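Side-chain contacts in cephalosporin acylase (Bacillus halodurans, PDB 2NLZ), which is of unestablished function but probably acts as an N-terminal nucleophile amidohydrolase of the gamma-glutamyltranspeptidase family, perhaps a cephalosporin acylase: residues D[53-58]-D[373-378]; D[159-164]-D[504-509]; D[306-311]-D[440-445]. The protein carries 1 engineered substitution. One frame throughout, in Å; residues are numbered along the deposited sequence.

Contact 1 (D[53-58]-D[373-378]); sequences ATATAL and FIQSNY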
# COMPACT_ATOMS: atom_id res chain seq x y z
N ALA D 53 -14.54 -7.01 37.13
CA ALA D 53 -13.15 -6.64 37.43
C ALA D 53 -12.62 -5.62 36.43
O ALA D 53 -12.12 -4.56 36.80
CB ALA D 53 -12.27 -7.87 37.45
N THR D 54 -12.78 -5.96 35.16
CA THR D 54 -12.32 -5.14 34.06
C THR D 54 -13.07 -3.82 33.95
O THR D 54 -12.48 -2.80 33.61
CB THR D 54 -12.48 -5.92 32.75
OG1 THR D 54 -11.98 -7.26 32.92
CG2 THR D 54 -11.73 -5.23 31.62
N ALA D 55 -14.37 -3.83 34.24
CA ALA D 55 -15.19 -2.62 34.11
C ALA D 55 -14.76 -1.60 35.13
O ALA D 55 -14.50 -0.44 34.80
CB ALA D 55 -16.66 -2.95 34.27
N THR D 56 -14.66 -2.04 36.38
CA THR D 56 -14.27 -1.18 37.49
C THR D 56 -12.83 -0.73 37.35
O THR D 56 -12.49 0.39 37.74
CB THR D 56 -14.46 -1.87 38.86
OG1 THR D 56 -13.84 -3.17 38.84
CG2 THR D 56 -15.93 -2.02 39.19
N ALA D 57 -11.99 -1.60 36.79
CA ALA D 57 -10.60 -1.24 36.48
C ALA D 57 -10.53 -0.09 35.50
O ALA D 57 -9.77 0.86 35.72
CB ALA D 57 -9.83 -2.44 35.95
N LEU D 58 -11.35 -0.17 34.44
CA LEU D 58 -11.43 0.85 33.38
C LEU D 58 -11.86 2.21 33.91
O LEU D 58 -11.52 3.25 33.36
CB LEU D 58 -12.40 0.40 32.28
CG LEU D 58 -11.93 -0.72 31.35
CD1 LEU D 58 -13.09 -1.38 30.61
CD2 LEU D 58 -10.89 -0.22 30.37
N PHE D 373 -19.94 -6.43 27.77
CA PHE D 373 -20.14 -5.37 28.76
C PHE D 373 -19.67 -4.05 28.22
O PHE D 373 -18.62 -3.98 27.60
CB PHE D 373 -19.36 -5.65 30.05
CG PHE D 373 -19.73 -4.75 31.19
CD1 PHE D 373 -20.73 -5.12 32.09
CD2 PHE D 373 -19.09 -3.52 31.37
CE1 PHE D 373 -21.09 -4.28 33.14
CE2 PHE D 373 -19.44 -2.68 32.43
CZ PHE D 373 -20.43 -3.06 33.32
N ILE D 374 -20.44 -3.00 28.49
CA ILE D 374 -20.09 -1.68 28.03
C ILE D 374 -20.58 -0.61 29.03
O ILE D 374 -21.68 -0.73 29.57
CB ILE D 374 -20.66 -1.49 26.61
CG1 ILE D 374 -20.17 -0.20 25.96
CG2 ILE D 374 -22.15 -1.59 26.62
CD1 ILE D 374 -20.26 -0.24 24.46
N GLN D 375 -19.75 0.40 29.31
CA GLN D 375 -20.18 1.52 30.16
C GLN D 375 -19.60 2.85 29.70
O GLN D 375 -18.53 2.88 29.11
CB GLN D 375 -19.89 1.28 31.66
CG GLN D 375 -18.43 1.28 32.04
CD GLN D 375 -18.19 0.92 33.48
OE1 GLN D 375 -18.93 0.15 34.07
NE2 GLN D 375 -17.12 1.46 34.05
N SER D 376 -20.31 3.95 29.98
CA SER D 376 -19.88 5.27 29.53
C SER D 376 -20.42 6.43 30.37
O SER D 376 -21.47 6.34 30.99
CB SER D 376 -20.28 5.46 28.06
OG SER D 376 -20.11 6.79 27.61
N ASN D 377 -19.65 7.53 30.37
CA ASN D 377 -20.10 8.81 30.88
C ASN D 377 -20.70 9.68 29.77
O ASN D 377 -20.81 10.90 29.91
CB ASN D 377 -18.92 9.54 31.53
CG ASN D 377 -18.91 9.38 33.03
OD1 ASN D 377 -19.67 8.59 33.58
ND2 ASN D 377 -18.04 10.14 33.71
N TYR D 378 -21.09 9.02 28.68
CA TYR D 378 -21.47 9.66 27.43
C TYR D 378 -20.31 10.45 26.82
O TYR D 378 -19.44 9.86 26.18
CB TYR D 378 -22.76 10.48 27.56
CG TYR D 378 -23.30 11.01 26.26
CD1 TYR D 378 -23.31 10.23 25.11
CD2 TYR D 378 -23.84 12.29 26.19
CE1 TYR D 378 -23.81 10.72 23.90
CE2 TYR D 378 -24.35 12.79 25.00
CZ TYR D 378 -24.33 12.00 23.86
OH TYR D 378 -24.84 12.50 22.69
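Helix 47-61 lies over strand 370-376 with A55 and Q375 closest in backbone terms, their CA atoms 7.6 Å apart. This is helix-on-sheet packing, as expected where a helical layer covers a beta layer in the alpha-beta-beta-alpha sandwich of Ntn hydrolases. F373 and Q375, two positions apart on the strand, both send their side chains to the helix, and A55 is the small residue they meet. Its methyl CB approaches the ring of F373 obliquely, 3.3 Å from CE2 and further from the neighbouring ring atoms. The ring reaches that place because CG of F373 is anti to the backbone N (chi1 -169°). On the strand itself, the edge of this ring lies against the amide of Q375, whose CD is in the ring plane. Q375 has CG between its own N and carbonyl carbon (chi1 69°) and then runs extended, which carries the amide up to the helix backbone. There NE2 of Q375 is 3.3 Å from A55 O, but the angle is too poor for a hydrogen bond. The buried amide is instead held at both ends by other residues: W126 NE1 of helix 122-133 bonds to OE1, and N66 OD1 bonds to NE2. These two bonds fix the rotation of the amide and leave its OE1 3.8 Å from A55 CB.

Contact 2 (D[159-164]-D[504-509]); sequences LAKYWK and LDEGAF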
# COMPACT_ATOMS: atom_id res chain seq x y z
N LEU D 159 -4.01 7.80 25.74
CA LEU D 159 -4.78 8.33 26.86
C LEU D 159 -4.35 9.77 27.15
O LEU D 159 -5.19 10.63 27.41
CB LEU D 159 -4.60 7.44 28.09
CG LEU D 159 -5.34 7.83 29.37
CD1 LEU D 159 -6.82 7.63 29.20
CD2 LEU D 159 -4.83 6.99 30.53
N ALA D 160 -3.04 10.03 27.06
CA ALA D 160 -2.49 11.37 27.31
C ALA D 160 -3.03 12.42 26.36
O ALA D 160 -3.22 13.57 26.74
CB ALA D 160 -0.98 11.34 27.24
N LYS D 161 -3.27 12.02 25.11
CA LYS D 161 -3.81 12.92 24.10
C LYS D 161 -5.22 13.39 24.45
O LYS D 161 -5.51 14.58 24.41
CB LYS D 161 -3.82 12.23 22.73
CG LYS D 161 -4.29 13.15 21.58
CD LYS D 161 -5.18 12.42 20.56
CE LYS D 161 -4.38 11.55 19.59
NZ LYS D 161 -5.26 10.88 18.58
N TYR D 162 -6.10 12.45 24.79
CA TYR D 162 -7.49 12.78 25.06
C TYR D 162 -7.67 13.45 26.41
O TYR D 162 -8.60 14.23 26.59
CB TYR D 162 -8.38 11.54 24.98
CG TYR D 162 -8.53 10.98 23.59
CD1 TYR D 162 -7.81 9.86 23.19
CD2 TYR D 162 -9.41 11.57 22.68
CE1 TYR D 162 -7.95 9.34 21.91
CE2 TYR D 162 -9.56 11.05 21.39
CZ TYR D 162 -8.82 9.94 21.02
OH TYR D 162 -8.95 9.41 19.76
N TRP D 163 -6.79 13.12 27.35
CA TRP D 163 -6.78 13.77 28.65
C TRP D 163 -6.32 15.22 28.49
O TRP D 163 -6.88 16.12 29.12
CB TRP D 163 -5.84 13.01 29.60
CG TRP D 163 -6.14 13.13 31.07
CD1 TRP D 163 -6.52 14.25 31.76
CD2 TRP D 163 -6.03 12.09 32.04
NE1 TRP D 163 -6.67 13.97 33.09
CE2 TRP D 163 -6.38 12.65 33.30
CE3 TRP D 163 -5.69 10.73 31.98
CZ2 TRP D 163 -6.39 11.89 34.47
CZ3 TRP D 163 -5.70 9.99 33.15
CH2 TRP D 163 -6.05 10.57 34.37
N LYS D 164 -5.32 15.46 27.65
CA LYS D 164 -4.84 16.81 27.38
C LYS D 164 -5.87 17.62 26.64
O LYS D 164 -6.06 18.79 26.94
CB LYS D 164 -3.53 16.82 26.60
CG LYS D 164 -2.30 16.90 27.48
CD LYS D 164 -1.21 17.70 26.78
CE LYS D 164 -1.64 19.15 26.60
NZ LYS D 164 -0.94 19.77 25.45
N LEU D 504 -8.90 11.70 8.81
CA LEU D 504 -7.56 11.36 9.23
C LEU D 504 -7.49 11.09 10.72
O LEU D 504 -6.56 10.44 11.19
CB LEU D 504 -6.63 12.52 8.87
CG LEU D 504 -5.23 12.22 8.39
CD1 LEU D 504 -5.18 11.04 7.43
CD2 LEU D 504 -4.76 13.46 7.70
N ASP D 505 -8.48 11.61 11.45
CA ASP D 505 -8.55 11.47 12.90
C ASP D 505 -8.42 10.04 13.35
O ASP D 505 -9.18 9.17 12.92
CB ASP D 505 -9.87 12.03 13.43
CG ASP D 505 -9.83 13.53 13.64
OD1 ASP D 505 -9.09 13.97 14.54
OD2 ASP D 505 -10.53 14.26 12.90
N GLU D 506 -7.45 9.81 14.22
CA GLU D 506 -7.28 8.52 14.86
C GLU D 506 -8.42 8.36 15.87
O GLU D 506 -8.78 9.32 16.57
CB GLU D 506 -5.92 8.45 15.57
CG GLU D 506 -4.71 8.42 14.63
CD GLU D 506 -3.39 8.77 15.32
OE1 GLU D 506 -2.41 8.02 15.13
OE2 GLU D 506 -3.34 9.78 16.05
N GLY D 507 -9.03 7.18 15.91
CA GLY D 507 -10.04 6.88 16.92
C GLY D 507 -11.45 7.38 16.67
O GLY D 507 -12.35 7.12 17.46
N ALA D 508 -11.65 8.08 15.57
CA ALA D 508 -12.98 8.56 15.23
C ALA D 508 -13.88 7.44 14.71
O ALA D 508 -15.08 7.62 14.54
CB ALA D 508 -12.88 9.68 14.20
N PHE D 509 -13.30 6.26 14.46
CA PHE D 509 -14.07 5.16 13.90
C PHE D 509 -14.31 4.01 14.90
O PHE D 509 -14.61 2.88 14.52
CB PHE D 509 -13.45 4.68 12.59
CG PHE D 509 -13.57 5.68 11.48
CD1 PHE D 509 -14.65 5.64 10.62
CD2 PHE D 509 -12.60 6.66 11.30
CE1 PHE D 509 -14.77 6.57 9.60
CE2 PHE D 509 -12.71 7.59 10.28
CZ PHE D 509 -13.80 7.55 9.43
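The type II beta turn D505-A508, in the loop that leads from strand 499-502 to strand 512-517, offers E506 and G507 to K161 and Y162 of helix 157-173. The backbones stay well apart, with CA of Y162 10.4 Å from CA of G507, and the gap is spanned by the ends of long side chains. K161 starts with CG anti to its N (chi1 -176°), then bends at chi2 and chi3, which brings NZ to 3.4 Å from E506 OE2. This is a salt bridge, but its hydrogen bond is weak at that length, and the two side chains run obliquely across each other. E506 is poorly ordered, consistent with a loose grip. Mid-turn, G507 has phi 81°, the left-handed third position of a type II turn, where glycine is most often found. Y162 meets the same turn through its hydroxyl: OH is 3.2 Å from E506 O, which lies at the ring edge near the ring plane, and 4.0 Å from CA of G507. The contact is at the surface and close to other subunits. E506 also packs on Q491 of the second subunit, and its OE1 makes a long, weak ion pair with R15 of the third. D505, also poorly ordered, could add a diffuse attraction for the lysine at most, its OD1 being 6.4 Å from K161 NZ.

Contact 3 (D[306-311]-D[440-445]); sequences LAFVDG and GGFMQP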
# COMPACT_ATOMS: atom_id res chain seq x y z
N LEU D 306 -31.29 4.31 6.56
CA LEU D 306 -32.74 4.23 6.79
C LEU D 306 -33.09 3.83 8.22
O LEU D 306 -33.96 4.43 8.85
CB LEU D 306 -33.39 3.27 5.79
CG LEU D 306 -33.20 3.65 4.31
CD1 LEU D 306 -33.30 2.42 3.41
CD2 LEU D 306 -34.18 4.76 3.88
N ALA D 307 -32.37 2.83 8.72
CA ALA D 307 -32.55 2.32 10.06
C ALA D 307 -32.22 3.36 11.13
O ALA D 307 -32.88 3.42 12.18
CB ALA D 307 -31.71 1.08 10.26
N PHE D 308 -31.20 4.18 10.88
CA PHE D 308 -30.73 5.10 11.90
C PHE D 308 -31.70 6.25 12.13
O PHE D 308 -31.89 6.69 13.27
CB PHE D 308 -29.33 5.63 11.56
CG PHE D 308 -28.41 5.71 12.75
CD1 PHE D 308 -28.78 6.38 13.90
CD2 PHE D 308 -27.15 5.12 12.70
CE1 PHE D 308 -27.93 6.45 15.01
CE2 PHE D 308 -26.28 5.18 13.80
CZ PHE D 308 -26.67 5.85 14.95
N VAL D 309 -32.34 6.72 11.06
CA VAL D 309 -33.31 7.80 11.19
C VAL D 309 -34.61 7.28 11.80
O VAL D 309 -35.37 8.03 12.42
CB VAL D 309 -33.54 8.56 9.87
CG1 VAL D 309 -34.06 9.95 10.17
CG2 VAL D 309 -32.24 8.70 9.13
N ASP D 310 -34.85 5.98 11.64
CA ASP D 310 -35.93 5.31 12.33
C ASP D 310 -35.64 5.22 13.80
O ASP D 310 -36.46 5.63 14.61
CB ASP D 310 -36.16 3.91 11.78
CG ASP D 310 -37.02 3.91 10.55
OD1 ASP D 310 -37.68 4.95 10.30
OD2 ASP D 310 -37.05 2.89 9.84
N GLY D 311 -34.47 4.68 14.14
CA GLY D 311 -34.05 4.54 15.53
C GLY D 311 -34.02 5.87 16.28
O GLY D 311 -34.38 5.93 17.46
N GLY D 440 -18.15 3.98 20.38
CA GLY D 440 -18.00 5.22 19.62
C GLY D 440 -19.19 6.13 19.39
O GLY D 440 -19.27 6.80 18.35
N GLY D 441 -20.11 6.19 20.35
CA GLY D 441 -21.27 7.07 20.25
C GLY D 441 -22.27 6.62 19.20
O GLY D 441 -22.83 5.53 19.29
N PHE D 442 -22.48 7.45 18.18
CA PHE D 442 -23.40 7.14 17.09
C PHE D 442 -22.78 6.27 15.98
O PHE D 442 -23.46 5.86 15.04
CB PHE D 442 -24.01 8.41 16.51
CG PHE D 442 -24.99 9.09 17.43
CD1 PHE D 442 -24.60 10.18 18.21
CD2 PHE D 442 -26.30 8.64 17.52
CE1 PHE D 442 -25.51 10.82 19.06
CE2 PHE D 442 -27.21 9.27 18.38
CZ PHE D 442 -26.81 10.36 19.15
N MET D 443 -21.48 6.00 16.11
CA MET D 443 -20.80 5.01 15.28
C MET D 443 -21.29 3.59 15.63
O MET D 443 -21.28 2.68 14.78
CB MET D 443 -19.28 5.11 15.47
CG MET D 443 -18.46 3.87 15.05
SD MET D 443 -18.17 3.80 13.28
CE MET D 443 -17.52 2.14 13.09
N GLN D 444 -21.75 3.42 16.87
CA GLN D 444 -21.95 2.09 17.45
C GLN D 444 -22.75 1.09 16.61
O GLN D 444 -22.23 0.02 16.27
CB GLN D 444 -22.43 2.17 18.91
CG GLN D 444 -21.34 2.71 19.84
CD GLN D 444 -21.48 2.28 21.28
OE1 GLN D 444 -21.30 3.08 22.20
NE2 GLN D 444 -21.78 1.01 21.49
N PRO D 445 -23.99 1.45 16.22
CA PRO D 445 -24.74 0.50 15.40
C PRO D 445 -24.07 0.22 14.05
O PRO D 445 -24.12 -0.92 13.56
CB PRO D 445 -26.09 1.19 15.21
CG PRO D 445 -26.16 2.21 16.29
CD PRO D 445 -24.77 2.67 16.49
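F308 of helix 294-314 gives the largest share of this buried contact, projecting its ring toward F442 and P445, around the beginning of helix 444-457. Two ring atoms of F308 approach the carbonyl of F442: CE2 and CZ both lie 3.2 Å from F442 O, which sits at the ring edge near its plane. The same end of the ring meets the F442 side chain, where F308 CE1 comes to 3.7 Å from CD2, at the edge of the F442 ring. The two side chains cross at about a right angle. P445 is also crossed nearly at right angles, its CG 3.9 Å from F308 CE2. The segment begins with G440-G441, probably corresponding to the glycine pair that supplies the oxyanion hole in characterised gamma-glutamyltranspeptidases, so the contact probably lies just behind that site. Replacing F308 with an alanine would probably open a gap between helix 294-314 and segment 440-445 and leave F442 and P445 without their shared partner. Q446 NE2 gives a hydrogen bond to F442 O, and the aromatic edge could add a weak C-H contact to the same oxygen, but the contact rests mainly on apolar packing.

The three contacts lie 18 to 22 Å apart, centre to centre. Contacts 1 and 3 meet where Y378 OH is 4.1 Å from F442 CE1. Contacts 2 and 3 meet where F509 O is 3.3 Å from M443 CE, so segment 440-445 touches both of the others. Contacts 1 and 2 do not touch; their nearest atoms are about 8 Å apart. Along the chain contact 1 crosses each of the others, while contact 3 is nested within contact 2. S376 of contact 1 makes a weak hydrogen bond to T358, probably the counterpart of the nucleophilic threonine of relatives, which would put 373-378 beside the active site. G440-G441 and the touch with Y378 suggest the same for 440-445.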